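Coenzyme f420-dependent n5,n10-methylenetetrahydromethanopterin reductase (Methanopyrus kandleri, PDB 1EZW) catalyses the reversible reduction of methylenetetrahydromethanopterin to methyltetrahydromethanopterin with reduced coenzyme F420 as electron donor, a step in methanogenesis from carbon dioxide. Local coordinates at residues Gly187-Ser198 / Arg219-Thr230; Cys231-Ile242 / Phe298-Val307. All blocks are in the same frame, centred on the assembly; numbering follows the deposited sequence. Where two conformers were deposited one is given.

Interaction 1: residues Gly187-Ser198 / Arg219-Thr230; sequences GEIANGVLVNAS and RSLDEIDVAAYT
Leu194 lies over one face of the Tyr229 ring, its CB 4.2 Å from the ring centroid and only 6° off the normal, a CH-pi contact. With CG anti to its own carbonyl carbon (chi1 -61°), the leucine carries its branches across the ring, and CD2 also meets Ala227 CB at 3.6 Å. Trp35 packs edge-to-face with the same tyrosine. Val193, whose side chain lies on the other face of the sheet with Val195, Val226 and Ala228, touches Ile224 methyl to methyl, CG2 to CG2 at 3.7 Å.

Between these side chains run two neighbouring parallel strands of the TIM barrel, 192-196 and 225-229, the two ends of a beta-alpha-beta unit whose helix is 200-216. Backbone bonds alternate from strand to strand, from Asp225 N to Asn191 O through Tyr229 N to Val195 O; Val195 N to Ala227 O is almost straight.

At the start of the strands the contact turns polar. The Arg219 chain, bent at chi3 (76°), brings NH1 and NH2 end-on to Ala190 O, each at 2.8 Å. That oxygen lies in the guanidinium plane, while both nitrogens approach from one face of the carbonyl. NH2 adds a weak bond to Gly187 O, and NE forms a salt bridge with Glu223 OE1 whose hydrogen bond is weak. At the first residue of strand 225-229, Asp225 gives its carboxylate to Tyr174, Thr320 and Gln321.

A cation is thus spent on main-chain oxygens where helix 180-189 ends, with Glu223 probably offsetting its charge, whereas Tyr229 OH is buried without a polar partner.

Interaction 2: residues Cys231-Ile242 / Phe298-Val307; sequences CFSIDKDEDKAI and FSIAGDPDTV
Strands 232-234 and 300-302 run parallel, their axes 4.7 Å apart and inclined by 16°, as a two-stranded parallel sheet set apart from the main sheet of the TIM barrel. Ile300 N binds Cys231 O, Ser233 N returns to Ile300 O, and Gly302 N reaches Ser233 O at 3.0 Å; a weak bond from Asp235 N to Gly302 O closes the series. Each strand leads into a helix whose N-cap is an aspartate: Asp237 accepts from Lys240 N, and Asp303 from Thr306 N.

On one face, Phe232 CZ meets Val307 CG1 at 3.7 Å, the two side chains crossing at about a right angle. Ile234, with CG1 anti to the backbone N (chi1 -166°), rests that carbon 3.9 Å from Val307 CG2 and sends CD1 to the Pro304 ring. Helix 332-342 packs against Phe232, Ile234 and Pro304. On the other face, Ser233 OG donates to Ala241 O, and Ala301 CB faces Ile242 CG1.

The polar junction belongs to Glu238. Its OE2 takes the Asp303 N-H on the anti lone pair at 3.0 Å, and also a very short bond from Thr306 OG1. An alanine here would remove the carboxylate and would probably leave Asp303 N and Thr306 OG1 without their shared acceptor. Gly302 has backbone angles that call for glycine, and a CB there would run into Glu238 OE2. Asp303 OD2 lies 3.2 Å from Glu238 OE2, a proximity of like charges probably eased by the donors Asp303 N and Thr306 OG1. One water donates to Lys236 O and Asp303 OD1 while accepting from Glu238 N, 2.9 Å away.

How the interactions relate
Both contacts pair parallel strands and are largely buried, but they occupy different depths of the fold: interaction 1 is centred about 10 Å from the centre of the chain, interaction 2 about 20 Å. Interaction 1 joins adjacent strands of the barrel sheet through a local crossover, with a positive side chain serving main-chain oxygens. Interaction 2 joins segments separated by 55 residues of chain in an accessory sheet, where carboxylates, helix caps and water govern the polar side. The centres of the two interactions lie about 24 Å apart. Segments 219-230 and 231-242 are continuous in the chain, and Ser198 OG of segment 187-198 lies 3.1 Å from Cys231 N, a probable hydrogen bond.

Interaction 1: residues Gly187-Ser198 / Arg219-Thr230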
loop_
_atom_site.group_PDB
_atom_site.type_symbol
_atom_site.label_atom_id
_atom_site.label_comp_id
_atom_site.label_asym_id
_atom_site.label_seq_id
_atom_site.Cartn_x
_atom_site.Cartn_y
_atom_site.Cartn_z
ATOM N N GLY A 187 20.648 -23.065 -19.976
ATOM C CA GLY A 187 19.909 -24.301 -20.207
ATOM C C GLY A 187 20.247 -25.329 -19.146
ATOM O O GLY A 187 19.444 -26.194 -18.780
ATOM N N GLU A 188 21.429 -25.219 -18.582
ATOM C CA GLU A 188 21.823 -26.174 -17.572
ATOM C C GLU A 188 21.283 -25.869 -16.179
ATOM O O GLU A 188 20.852 -26.775 -15.468
ATOM C CB GLU A 188 23.359 -26.264 -17.487
ATOM C CG GLU A 188 23.829 -27.150 -16.344
ATOM C CD GLU A 188 25.346 -27.133 -16.147
ATOM O OE1 GLU A 188 25.763 -27.391 -14.985
ATOM O OE2 GLU A 188 26.104 -26.876 -17.121
ATOM N N ILE A 189 21.253 -24.587 -15.808
ATOM C CA ILE A 189 20.886 -24.266 -14.440
ATOM C C ILE A 189 19.665 -23.372 -14.222
ATOM O O ILE A 189 19.257 -23.179 -13.078
ATOM C CB ILE A 189 22.062 -23.544 -13.699
ATOM C CG1 ILE A 189 22.180 -22.094 -14.195
ATOM C CG2 ILE A 189 23.428 -24.288 -13.971
ATOM C CD1 ILE A 189 23.213 -21.217 -13.489
ATOM N N ALA A 190 19.078 -22.872 -15.298
ATOM C CA ALA A 190 17.950 -21.951 -15.093
ATOM C C ALA A 190 16.559 -22.471 -15.393
ATOM O O ALA A 190 16.375 -23.391 -16.205
ATOM C CB ALA A 190 18.214 -20.681 -15.915
ATOM N N ASN A 191 15.545 -21.866 -14.756
ATOM C CA ASN A 191 14.157 -22.207 -15.078
ATOM C C ASN A 191 13.734 -21.475 -16.352
ATOM O O ASN A 191 12.758 -21.835 -16.975
ATOM C CB ASN A 191 13.234 -21.735 -13.956
ATOM C CG ASN A 191 13.422 -22.545 -12.719
ATOM O OD1 ASN A 191 13.171 -23.765 -12.733
ATOM N ND2 ASN A 191 13.870 -21.921 -11.657
ATOM N N GLY A 192 14.462 -20.422 -16.682
ATOM C CA GLY A 192 14.163 -19.657 -17.877
ATOM C C GLY A 192 15.336 -18.834 -18.357
ATOM O O GLY A 192 16.321 -18.642 -17.637
ATOM N N VAL A 193 15.229 -18.329 -19.583
ATOM C CA VAL A 193 16.279 -17.544 -20.174
ATOM C C VAL A 193 15.703 -16.254 -20.740
ATOM O O VAL A 193 14.711 -16.271 -21.460
ATOM C CB VAL A 193 16.966 -18.342 -21.331
ATOM C CG1 VAL A 193 18.272 -17.628 -21.757
ATOM C CG2 VAL A 193 17.213 -19.778 -20.896
ATOM N N LEU A 194 16.315 -15.127 -20.404
ATOM C CA LEU A 194 15.877 -13.833 -20.912
ATOM C C LEU A 194 16.835 -13.446 -22.014
ATOM O O LEU A 194 18.017 -13.134 -21.780
ATOM C CB LEU A 194 15.915 -12.787 -19.773
ATOM C CG LEU A 194 14.988 -13.157 -18.610
ATOM C CD1 LEU A 194 15.290 -12.274 -17.377
ATOM C CD2 LEU A 194 13.549 -12.982 -19.041
ATOM N N VAL A 195 16.335 -13.514 -23.243
ATOM C CA VAL A 195 17.138 -13.177 -24.408
ATOM C C VAL A 195 16.693 -11.848 -24.994
ATOM O O VAL A 195 15.531 -11.684 -25.343
ATOM C CB VAL A 195 16.988 -14.290 -25.466
ATOM C CG1 VAL A 195 17.835 -13.962 -26.713
ATOM C CG2 VAL A 195 17.390 -15.609 -24.860
ATOM N N ASN A 196 17.619 -10.902 -25.067
ATOM C CA ASN A 196 17.344 -9.598 -25.640
ATOM C C ASN A 196 17.312 -9.765 -27.154
ATOM O O ASN A 196 18.356 -9.687 -27.811
ATOM C CB ASN A 196 18.442 -8.593 -25.265
ATOM C CG ASN A 196 18.251 -8.005 -23.872
ATOM O OD1 ASN A 196 19.156 -7.380 -23.318
ATOM N ND2 ASN A 196 17.067 -8.173 -23.319
ATOM N N ALA A 197 16.126 -10.049 -27.682
ATOM C CA ALA A 197 15.952 -10.197 -29.136
ATOM C C ALA A 197 14.477 -10.199 -29.439
ATOM O O ALA A 197 13.670 -10.574 -28.583
ATOM C CB ALA A 197 16.603 -11.537 -29.614
ATOM N N SER A 198 14.117 -9.843 -30.679
ATOM C CA SER A 198 12.720 -9.767 -31.067
ATOM C C SER A 198 12.375 -10.503 -32.371
ATOM O O SER A 198 11.244 -10.415 -32.839
ATOM C CB SER A 198 12.341 -8.275 -31.233
ATOM O OG SER A 198 12.687 -7.533 -30.058
ATOM N N ARG A 219 17.961 -32.407 -18.644
ATOM C CA ARG A 219 16.694 -31.696 -18.705
ATOM C C ARG A 219 16.159 -31.634 -20.119
ATOM O O ARG A 219 16.910 -31.695 -21.087
ATOM C CB ARG A 219 16.875 -30.250 -18.207
ATOM C CG ARG A 219 17.506 -30.146 -16.829
ATOM C CD ARG A 219 17.864 -28.697 -16.501
ATOM N NE ARG A 219 16.661 -27.949 -16.142
ATOM C CZ ARG A 219 16.580 -26.623 -16.180
ATOM N NH1 ARG A 219 15.433 -26.027 -15.824
ATOM N NH2 ARG A 219 17.602 -25.902 -16.622
ATOM N N SER A 220 14.848 -31.501 -20.224
ATOM C CA SER A 220 14.200 -31.370 -21.506
ATOM C C SER A 220 14.096 -29.874 -21.758
ATOM O O SER A 220 14.037 -29.086 -20.816
ATOM C CB SER A 220 12.803 -31.982 -21.450
ATOM O OG SER A 220 12.008 -31.545 -22.541
ATOM N N LEU A 221 14.125 -29.482 -23.021
ATOM C CA LEU A 221 13.980 -28.077 -23.365
ATOM C C LEU A 221 12.638 -27.533 -22.859
ATOM O O LEU A 221 12.528 -26.345 -22.584
ATOM C CB LEU A 221 14.092 -27.892 -24.890
ATOM C CG LEU A 221 14.048 -26.495 -25.518
ATOM C CD1 LEU A 221 15.139 -25.600 -24.929
ATOM C CD2 LEU A 221 14.255 -26.600 -27.021
ATOM N N ASP A 222 11.629 -28.388 -22.702
ATOM C CA ASP A 222 10.334 -27.882 -22.240
ATOM C C ASP A 222 10.282 -27.467 -20.773
ATOM O O ASP A 222 9.277 -26.930 -20.321
ATOM C CB ASP A 222 9.208 -28.873 -22.544
ATOM C CG ASP A 222 9.434 -30.220 -21.916
ATOM O OD1 ASP A 222 9.642 -30.273 -20.683
ATOM O OD2 ASP A 222 9.396 -31.237 -22.653
ATOM N N GLU A 223 11.357 -27.713 -20.034
ATOM C CA GLU A 223 11.458 -27.317 -18.635
ATOM C C GLU A 223 11.925 -25.869 -18.553
ATOM O O GLU A 223 11.961 -25.275 -17.473
ATOM C CB GLU A 223 12.520 -28.148 -17.921
ATOM C CG GLU A 223 12.172 -29.599 -17.733
ATOM C CD GLU A 223 13.306 -30.370 -17.079
ATOM O OE1 GLU A 223 13.916 -29.850 -16.110
ATOM O OE2 GLU A 223 13.576 -31.501 -17.530
ATOM N N ILE A 224 12.320 -25.317 -19.692
ATOM C CA ILE A 224 12.864 -23.980 -19.723
ATOM C C ILE A 224 11.966 -22.970 -20.417
ATOM O O ILE A 224 11.497 -23.181 -21.531
ATOM C CB ILE A 224 14.255 -24.019 -20.389
ATOM C CG1 ILE A 224 15.121 -25.029 -19.607
ATOM C CG2 ILE A 224 14.901 -22.623 -20.394
ATOM C CD1 ILE A 224 16.418 -25.337 -20.227
ATOM N N ASP A 225 11.679 -21.885 -19.703
ATOM C CA ASP A 225 10.852 -20.818 -20.255
ATOM C C ASP A 225 11.775 -19.903 -21.055
ATOM O O ASP A 225 12.590 -19.162 -20.482
ATOM C CB ASP A 225 10.158 -20.066 -19.090
ATOM C CG ASP A 225 9.129 -19.037 -19.570
ATOM O OD1 ASP A 225 8.615 -19.185 -20.693
ATOM O OD2 ASP A 225 8.803 -18.102 -18.806
ATOM N N VAL A 226 11.693 -19.958 -22.392
ATOM C CA VAL A 226 12.521 -19.105 -23.235
ATOM C C VAL A 226 11.784 -17.780 -23.429
ATOM O O VAL A 226 10.787 -17.702 -24.156
ATOM C CB VAL A 226 12.785 -19.777 -24.621
ATOM C CG1 VAL A 226 13.642 -18.890 -25.486
ATOM C CG2 VAL A 226 13.535 -21.088 -24.396
ATOM N N ALA A 227 12.299 -16.741 -22.776
ATOM C CA ALA A 227 11.652 -15.425 -22.786
ATOM C C ALA A 227 12.319 -14.439 -23.691
ATOM O O ALA A 227 13.531 -14.182 -23.586
ATOM C CB ALA A 227 11.614 -14.874 -21.356
ATOM N N ALA A 228 11.542 -13.882 -24.619
ATOM C CA ALA A 228 12.084 -12.891 -25.516
ATOM C C ALA A 228 11.889 -11.501 -24.920
ATOM O O ALA A 228 10.752 -11.083 -24.741
ATOM C CB ALA A 228 11.346 -12.962 -26.879
ATOM N N TYR A 229 12.983 -10.832 -24.577
ATOM C CA TYR A 229 12.918 -9.468 -24.045
ATOM C C TYR A 229 12.912 -8.612 -25.320
ATOM O O TYR A 229 13.968 -8.319 -25.896
ATOM C CB TYR A 229 14.167 -9.200 -23.187
ATOM C CG TYR A 229 13.944 -9.200 -21.673
ATOM C CD1 TYR A 229 12.898 -9.917 -21.085
ATOM C CD2 TYR A 229 14.828 -8.527 -20.835
ATOM C CE1 TYR A 229 12.744 -9.960 -19.675
ATOM C CE2 TYR A 229 14.690 -8.562 -19.446
ATOM C CZ TYR A 229 13.652 -9.276 -18.873
ATOM O OH TYR A 229 13.558 -9.331 -17.493
ATOM N N THR A 230 11.719 -8.200 -25.750
ATOM C CA THR A 230 11.559 -7.459 -27.003
ATOM C C THR A 230 11.457 -5.948 -26.969
ATOM O O THR A 230 11.243 -5.341 -25.914
ATOM C CB THR A 230 10.282 -7.928 -27.736
ATOM O OG1 THR A 230 9.115 -7.372 -27.088
ATOM C CG2 THR A 230 10.168 -9.468 -27.709
#

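Interaction 2: residues Cys231-Ile242 / Phe298-Val307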
loop_
_atom_site.group_PDB
_atom_site.type_symbol
_atom_site.label_atom_id
_atom_site.label_comp_id
_atom_site.label_asym_id
_atom_site.label_seq_id
_atom_site.Cartn_x
_atom_site.Cartn_y
_atom_site.Cartn_z
ATOM N N CYS A 231 11.687 -5.351 -28.134
ATOM C CA CYS A 231 11.423 -3.937 -28.362
ATOM C C CYS A 231 10.013 -4.147 -28.941
ATOM O O CYS A 231 9.844 -4.819 -29.978
ATOM C CB CYS A 231 12.351 -3.352 -29.412
ATOM S SG CYS A 231 11.779 -1.763 -29.975
ATOM N N PHE A 232 8.986 -3.586 -28.304
ATOM C CA PHE A 232 7.628 -3.899 -28.733
ATOM C C PHE A 232 6.825 -2.637 -28.934
ATOM O O PHE A 232 6.932 -1.699 -28.123
ATOM C CB PHE A 232 6.998 -4.748 -27.611
ATOM C CG PHE A 232 5.714 -5.402 -27.952
ATOM C CD1 PHE A 232 5.685 -6.755 -28.273
ATOM C CD2 PHE A 232 4.517 -4.711 -27.832
ATOM C CE1 PHE A 232 4.465 -7.421 -28.459
ATOM C CE2 PHE A 232 3.290 -5.363 -28.020
ATOM C CZ PHE A 232 3.261 -6.705 -28.327
ATOM N N SER A 233 6.020 -2.593 -29.997
ATOM C CA SER A 233 5.197 -1.393 -30.199
ATOM C C SER A 233 3.900 -1.743 -30.899
ATOM O O SER A 233 3.912 -2.220 -32.047
ATOM C CB SER A 233 5.957 -0.325 -30.985
ATOM O OG SER A 233 5.260 0.935 -30.907
ATOM N N ILE A 234 2.781 -1.507 -30.219
ATOM C CA ILE A 234 1.491 -1.848 -30.777
ATOM C C ILE A 234 0.519 -0.672 -30.709
ATOM O O ILE A 234 0.476 0.070 -29.724
ATOM C CB ILE A 234 0.912 -3.095 -30.060
ATOM C CG1 ILE A 234 -0.267 -3.672 -30.851
ATOM C CG2 ILE A 234 0.498 -2.720 -28.584
ATOM C CD1 ILE A 234 -0.875 -4.926 -30.247
ATOM N N ASP A 235 -0.257 -0.507 -31.783
ATOM C CA ASP A 235 -1.235 0.582 -31.856
ATOM C C ASP A 235 -2.246 0.181 -32.925
ATOM O O ASP A 235 -1.914 -0.604 -33.815
ATOM C CB ASP A 235 -0.508 1.872 -32.256
ATOM C CG ASP A 235 -1.387 3.120 -32.128
ATOM O OD1 ASP A 235 -2.288 3.333 -32.977
ATOM O OD2 ASP A 235 -1.159 3.886 -31.152
ATOM N N LYS A 236 -3.475 0.673 -32.836
ATOM C CA LYS A 236 -4.453 0.328 -33.868
ATOM C C LYS A 236 -3.991 0.923 -35.209
ATOM O O LYS A 236 -4.408 0.468 -36.266
ATOM C CB LYS A 236 -5.844 0.846 -33.480
ATOM C CG LYS A 236 -5.883 2.334 -33.216
ATOM C CD LYS A 236 -7.257 2.776 -32.683
ATOM C CE LYS A 236 -7.341 4.297 -32.571
ATOM N NZ LYS A 236 -6.223 4.829 -31.733
ATOM N N ASP A 237 -3.130 1.934 -35.154
ATOM C CA ASP A 237 -2.572 2.573 -36.343
ATOM C C ASP A 237 -1.150 2.009 -36.496
ATOM O O ASP A 237 -0.215 2.437 -35.813
ATOM C CB ASP A 237 -2.485 4.093 -36.154
ATOM C CG ASP A 237 -1.874 4.813 -37.362
ATOM O OD1 ASP A 237 -0.958 4.265 -37.992
ATOM O OD2 ASP A 237 -2.282 5.960 -37.652
ATOM N N GLU A 238 -0.992 1.051 -37.401
ATOM C CA GLU A 238 0.310 0.432 -37.606
ATOM C C GLU A 238 1.456 1.407 -37.815
ATOM O O GLU A 238 2.557 1.215 -37.303
ATOM C CB GLU A 238 0.240 -0.577 -38.774
ATOM C CG GLU A 238 1.564 -1.259 -39.023
ATOM C CD GLU A 238 1.391 -2.646 -39.580
ATOM O OE1 GLU A 238 1.777 -2.873 -40.754
ATOM O OE2 GLU A 238 0.857 -3.508 -38.852
ATOM N N ASP A 239 1.221 2.467 -38.583
ATOM C CA ASP A 239 2.287 3.425 -38.816
ATOM C C ASP A 239 2.764 4.098 -37.556
ATOM O O ASP A 239 3.958 4.305 -37.373
ATOM C CB ASP A 239 1.818 4.473 -39.817
ATOM C CG ASP A 239 1.724 3.919 -41.198
ATOM O OD1 ASP A 239 2.767 3.443 -41.682
ATOM O OD2 ASP A 239 0.623 3.956 -41.790
ATOM N N LYS A 240 1.823 4.441 -36.692
ATOM C CA LYS A 240 2.150 5.085 -35.424
ATOM C C LYS A 240 2.950 4.113 -34.536
ATOM O O LYS A 240 3.924 4.505 -33.892
ATOM C CB LYS A 240 0.863 5.532 -34.725
ATOM C CG LYS A 240 0.306 6.866 -35.242
ATOM C CD LYS A 240 -0.918 7.339 -34.439
ATOM C CE LYS A 240 -0.672 7.313 -32.915
ATOM N NZ LYS A 240 0.578 8.001 -32.419
ATOM N N ALA A 241 2.548 2.846 -34.530
ATOM C CA ALA A 241 3.272 1.842 -33.732
ATOM C C ALA A 241 4.719 1.752 -34.224
ATOM O O ALA A 241 5.668 1.815 -33.441
ATOM C CB ALA A 241 2.588 0.474 -33.856
ATOM N N ILE A 242 4.899 1.637 -35.543
ATOM C CA ILE A 242 6.239 1.513 -36.099
ATOM C C ILE A 242 7.117 2.720 -35.794
ATOM O O ILE A 242 8.293 2.595 -35.469
ATOM C CB ILE A 242 6.175 1.295 -37.639
ATOM C CG1 ILE A 242 5.530 -0.064 -37.932
ATOM C CG2 ILE A 242 7.578 1.458 -38.256
ATOM C CD1 ILE A 242 5.029 -0.241 -39.370
ATOM N N PHE A 298 14.713 -5.902 -35.284
ATOM C CA PHE A 298 14.877 -5.608 -33.870
ATOM C C PHE A 298 13.682 -5.192 -33.045
ATOM O O PHE A 298 13.861 -4.677 -31.943
ATOM C CB PHE A 298 15.991 -4.563 -33.743
ATOM C CG PHE A 298 17.290 -4.984 -34.420
ATOM C CD1 PHE A 298 17.833 -4.232 -35.470
ATOM C CD2 PHE A 298 17.936 -6.150 -34.031
ATOM C CE1 PHE A 298 19.003 -4.659 -36.120
ATOM C CE2 PHE A 298 19.102 -6.587 -34.672
ATOM C CZ PHE A 298 19.634 -5.833 -35.722
ATOM N N SER A 299 12.483 -5.431 -33.544
ATOM C CA SER A 299 11.286 -5.069 -32.781
ATOM C C SER A 299 10.124 -5.886 -33.301
ATOM O O SER A 299 10.212 -6.533 -34.377
ATOM C CB SER A 299 10.942 -3.580 -32.957
ATOM O OG SER A 299 10.298 -3.323 -34.213
ATOM N N ILE A 300 9.055 -5.888 -32.514
ATOM C CA ILE A 300 7.794 -6.498 -32.898
ATOM C C ILE A 300 6.926 -5.248 -32.908
ATOM O O ILE A 300 6.563 -4.706 -31.853
ATOM C CB ILE A 300 7.269 -7.488 -31.862
ATOM C CG1 ILE A 300 8.155 -8.729 -31.819
ATOM C CG2 ILE A 300 5.857 -7.928 -32.218
ATOM C CD1 ILE A 300 7.691 -9.689 -30.745
ATOM N N ALA A 301 6.598 -4.765 -34.103
ATOM C CA ALA A 301 5.807 -3.546 -34.204
ATOM C C ALA A 301 4.679 -3.563 -35.238
ATOM O O ALA A 301 4.812 -4.152 -36.319
ATOM C CB ALA A 301 6.745 -2.359 -34.487
ATOM N N GLY A 302 3.572 -2.899 -34.908
ATOM C CA GLY A 302 2.454 -2.828 -35.846
ATOM C C GLY A 302 1.095 -2.885 -35.202
ATOM O O GLY A 302 0.997 -2.657 -33.994
ATOM N N ASP A 303 0.044 -3.160 -35.979
ATOM C CA ASP A 303 -1.289 -3.267 -35.400
ATOM C C ASP A 303 -1.432 -4.665 -34.839
ATOM O O ASP A 303 -0.541 -5.504 -35.017
ATOM C CB ASP A 303 -2.409 -2.884 -36.416
ATOM C CG ASP A 303 -2.388 -3.710 -37.707
ATOM O OD1 ASP A 303 -2.951 -3.209 -38.714
ATOM O OD2 ASP A 303 -1.867 -4.833 -37.741
ATOM N N PRO A 304 -2.519 -4.941 -34.111
ATOM C CA PRO A 304 -2.710 -6.268 -33.535
ATOM C C PRO A 304 -2.538 -7.432 -34.509
ATOM O O PRO A 304 -1.976 -8.472 -34.162
ATOM C CB PRO A 304 -4.107 -6.169 -32.924
ATOM C CG PRO A 304 -4.135 -4.756 -32.488
ATOM C CD PRO A 304 -3.628 -4.057 -33.715
ATOM N N ASP A 305 -3.008 -7.271 -35.737
ATOM C CA ASP A 305 -2.842 -8.380 -36.666
ATOM C C ASP A 305 -1.394 -8.713 -36.979
ATOM O O ASP A 305 -1.012 -9.882 -36.987
ATOM C CB ASP A 305 -3.597 -8.096 -37.951
ATOM C CG ASP A 305 -4.758 -8.992 -38.082
ATOM O OD1 ASP A 305 -5.697 -8.840 -37.260
ATOM O OD2 ASP A 305 -4.704 -9.883 -38.967
ATOM N N THR A 306 -0.609 -7.685 -37.223
ATOM C CA THR A 306 0.808 -7.810 -37.515
ATOM C C THR A 306 1.538 -8.390 -36.318
ATOM O O THR A 306 2.389 -9.275 -36.449
ATOM C CB THR A 306 1.379 -6.448 -37.852
ATOM O OG1 THR A 306 0.740 -5.982 -39.049
ATOM C CG2 THR A 306 2.869 -6.502 -38.106
ATOM N N VAL A 307 1.205 -7.865 -35.144
ATOM C CA VAL A 307 1.851 -8.354 -33.926
ATOM C C VAL A 307 1.558 -9.814 -33.669
ATOM O O VAL A 307 2.460 -10.568 -33.292
ATOM C CB VAL A 307 1.419 -7.491 -32.692
ATOM C CG1 VAL A 307 1.835 -8.165 -31.374
ATOM C CG2 VAL A 307 2.071 -6.157 -32.816
HETATM O O HOH W 1 -3.089 -0.248 -38.860
HETATM O O HOH W 2 0.041 -4.785 -41.899
#